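Local coordinates for endonuclease V (Homo sapiens, PDB 6OZE), which probably cleaves RNA near inosine, a product of adenosine deamination, in a metal-ion-dependent hydrolysis, at residues L115-N120 / G129-L134. The protein carries 4 engineered substitutions. Residues are numbered along the deposited sequence; the frame is centred on the assembly and turned at random. Where two conformers were deposited one is given.
Engineered in segment 129-134: Ser132 (natural residue Cys).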
loop_
_atom_site.group_PDB
_atom_site.type_symbol
_atom_site.label_atom_id
_atom_site.label_comp_id
_atom_site.label_asym_id
_atom_site.label_seq_id
_atom_site.Cartn_x
_atom_site.Cartn_y
_atom_site.Cartn_z
ATOM N N LEU A 115 8.114 1.255 1.165
ATOM C CA LEU A 115 6.860 1.500 1.864
ATOM C C LEU A 115 5.876 0.399 1.517
ATOM O O LEU A 115 5.692 0.079 0.337
ATOM C CB LEU A 115 6.232 2.828 1.423
ATOM C CG LEU A 115 6.982 4.122 1.716
ATOM C CD1 LEU A 115 6.196 5.306 1.115
ATOM C CD2 LEU A 115 7.136 4.286 3.212
ATOM N N LEU A 116 5.226 -0.139 2.535
ATOM C CA LEU A 116 4.032 -0.953 2.362
ATOM C C LEU A 116 2.834 -0.029 2.551
ATOM O O LEU A 116 2.693 0.609 3.606
ATOM C CB LEU A 116 3.986 -2.100 3.364
ATOM C CG LEU A 116 5.177 -3.070 3.349
ATOM C CD1 LEU A 116 4.876 -4.266 4.256
ATOM C CD2 LEU A 116 5.524 -3.553 1.929
ATOM N N VAL A 117 1.975 0.031 1.542
ATOM C CA VAL A 117 0.883 1.000 1.476
ATOM C C VAL A 117 -0.433 0.262 1.608
ATOM O O VAL A 117 -0.680 -0.709 0.881
ATOM C CB VAL A 117 0.928 1.738 0.134
ATOM C CG1 VAL A 117 -0.225 2.736 0.021
ATOM C CG2 VAL A 117 2.239 2.430 -0.001
ATOM N N ASP A 118 -1.281 0.712 2.528
ATOM C CA ASP A 118 -2.639 0.195 2.589
ATOM C C ASP A 118 -3.412 0.737 1.393
ATOM O O ASP A 118 -3.977 1.832 1.459
ATOM C CB ASP A 118 -3.311 0.579 3.909
ATOM C CG ASP A 118 -4.694 -0.049 4.069
ATOM O OD1 ASP A 118 -5.173 -0.738 3.144
ATOM O OD2 ASP A 118 -5.307 0.143 5.134
ATOM N N GLY A 119 -3.433 -0.024 0.310
ATOM C CA GLY A 119 -3.984 0.436 -0.949
ATOM C C GLY A 119 -3.382 -0.368 -2.079
ATOM O O GLY A 119 -2.535 -1.231 -1.873
ATOM N N ASN A 120 -3.848 -0.081 -3.289
ATOM C CA ASN A 120 -3.378 -0.834 -4.440
ATOM C C ASN A 120 -2.350 -0.029 -5.227
ATOM O O ASN A 120 -2.296 1.204 -5.165
ATOM C CB ASN A 120 -4.529 -1.206 -5.373
ATOM C CG ASN A 120 -5.505 -2.178 -4.750
ATOM O OD1 ASN A 120 -5.357 -3.405 -4.864
ATOM N ND2 ASN A 120 -6.545 -1.634 -4.122
ATOM N N GLY A 129 -2.825 3.101 -8.791
ATOM C CA GLY A 129 -3.428 3.325 -7.498
ATOM C C GLY A 129 -2.511 4.076 -6.541
ATOM O O GLY A 129 -1.399 4.483 -6.881
ATOM N N VAL A 130 -2.994 4.212 -5.304
ATOM C CA VAL A 130 -2.312 5.013 -4.286
ATOM C C VAL A 130 -0.859 4.589 -4.111
ATOM O O VAL A 130 0.032 5.428 -3.938
ATOM C CB VAL A 130 -3.099 4.989 -2.961
ATOM C CG1 VAL A 130 -3.292 3.548 -2.480
ATOM C CG2 VAL A 130 -2.410 5.838 -1.894
ATOM N N ALA A 131 -0.591 3.281 -4.120
ATOM C CA ALA A 131 0.778 2.837 -3.879
ATOM C C ALA A 131 1.710 3.264 -5.011
ATOM O O ALA A 131 2.876 3.598 -4.768
ATOM C CB ALA A 131 0.811 1.314 -3.683
ATOM N N SER A 132 1.225 3.245 -6.252
ATOM C CA SER A 132 2.043 3.683 -7.378
ATOM C C SER A 132 2.190 5.194 -7.385
ATOM O O SER A 132 3.266 5.725 -7.693
ATOM C CB SER A 132 1.387 3.258 -8.685
ATOM O OG SER A 132 1.476 1.851 -8.817
ATOM N N HIS A 133 1.099 5.891 -7.075
ATOM C CA HIS A 133 1.090 7.346 -7.081
ATOM C C HIS A 133 2.025 7.877 -6.000
ATOM O O HIS A 133 2.838 8.778 -6.253
ATOM C CB HIS A 133 -0.355 7.786 -6.844
ATOM C CG HIS A 133 -0.684 9.178 -7.302
ATOM N ND1 HIS A 133 -1.874 9.467 -7.930
ATOM C CD2 HIS A 133 -0.004 10.345 -7.219
ATOM C CE1 HIS A 133 -1.922 10.762 -8.207
ATOM N NE2 HIS A 133 -0.791 11.311 -7.800
ATOM N N LEU A 134 1.946 7.304 -4.792
ATOM C CA LEU A 134 2.868 7.692 -3.732
ATOM C C LEU A 134 4.296 7.281 -4.072
ATOM O O LEU A 134 5.243 8.035 -3.815
ATOM C CB LEU A 134 2.417 7.069 -2.405
ATOM C CG LEU A 134 3.260 7.408 -1.178
ATOM C CD1 LEU A 134 3.163 8.909 -0.833
ATOM C CD2 LEU A 134 2.802 6.560 -0.007
#
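In the beta-alpha-beta unit formed by strand 115-118, helix 130-138 and strand 142-146, Val117 and Leu115 on the first strand pack against Ala131, Val130 and Leu134 on the helix. Strand and helix segments run at 138° to each other, their axes 8.7 Å apart. Val117 lies over the first turn of the helix. Its CB is 3.8 Å from Ala131 CB, and its CG1, anti to the backbone N (chi1 179°), is 4.0 Å from Val130 CG1. One turn on, Leu134 CD2 meets Leu115 CD1 at 3.8 Å, the two side chains crossing at about a right angle. Val130 CG1 also sits 3.5 Å from Gly119 CA.

One backbone hydrogen bond ties the strand's exit to the helix start. Ala131 N donates to Asn120 O (2.9 Å, 159° at the hydrogen). Gly129 is the N-cap residue. Helix 89-106 and strand 39-47 also touch Leu134. On the strand, Asp118 turns away from the helix and forms a salt bridge with Lys147. Parallel neighbours 115-118 and 142-146, linked through helix 130-138 beside three antiparallel strands in the order 3-2-1-4-5, form the core of the RNase H-like fold, to whose clan the family belongs.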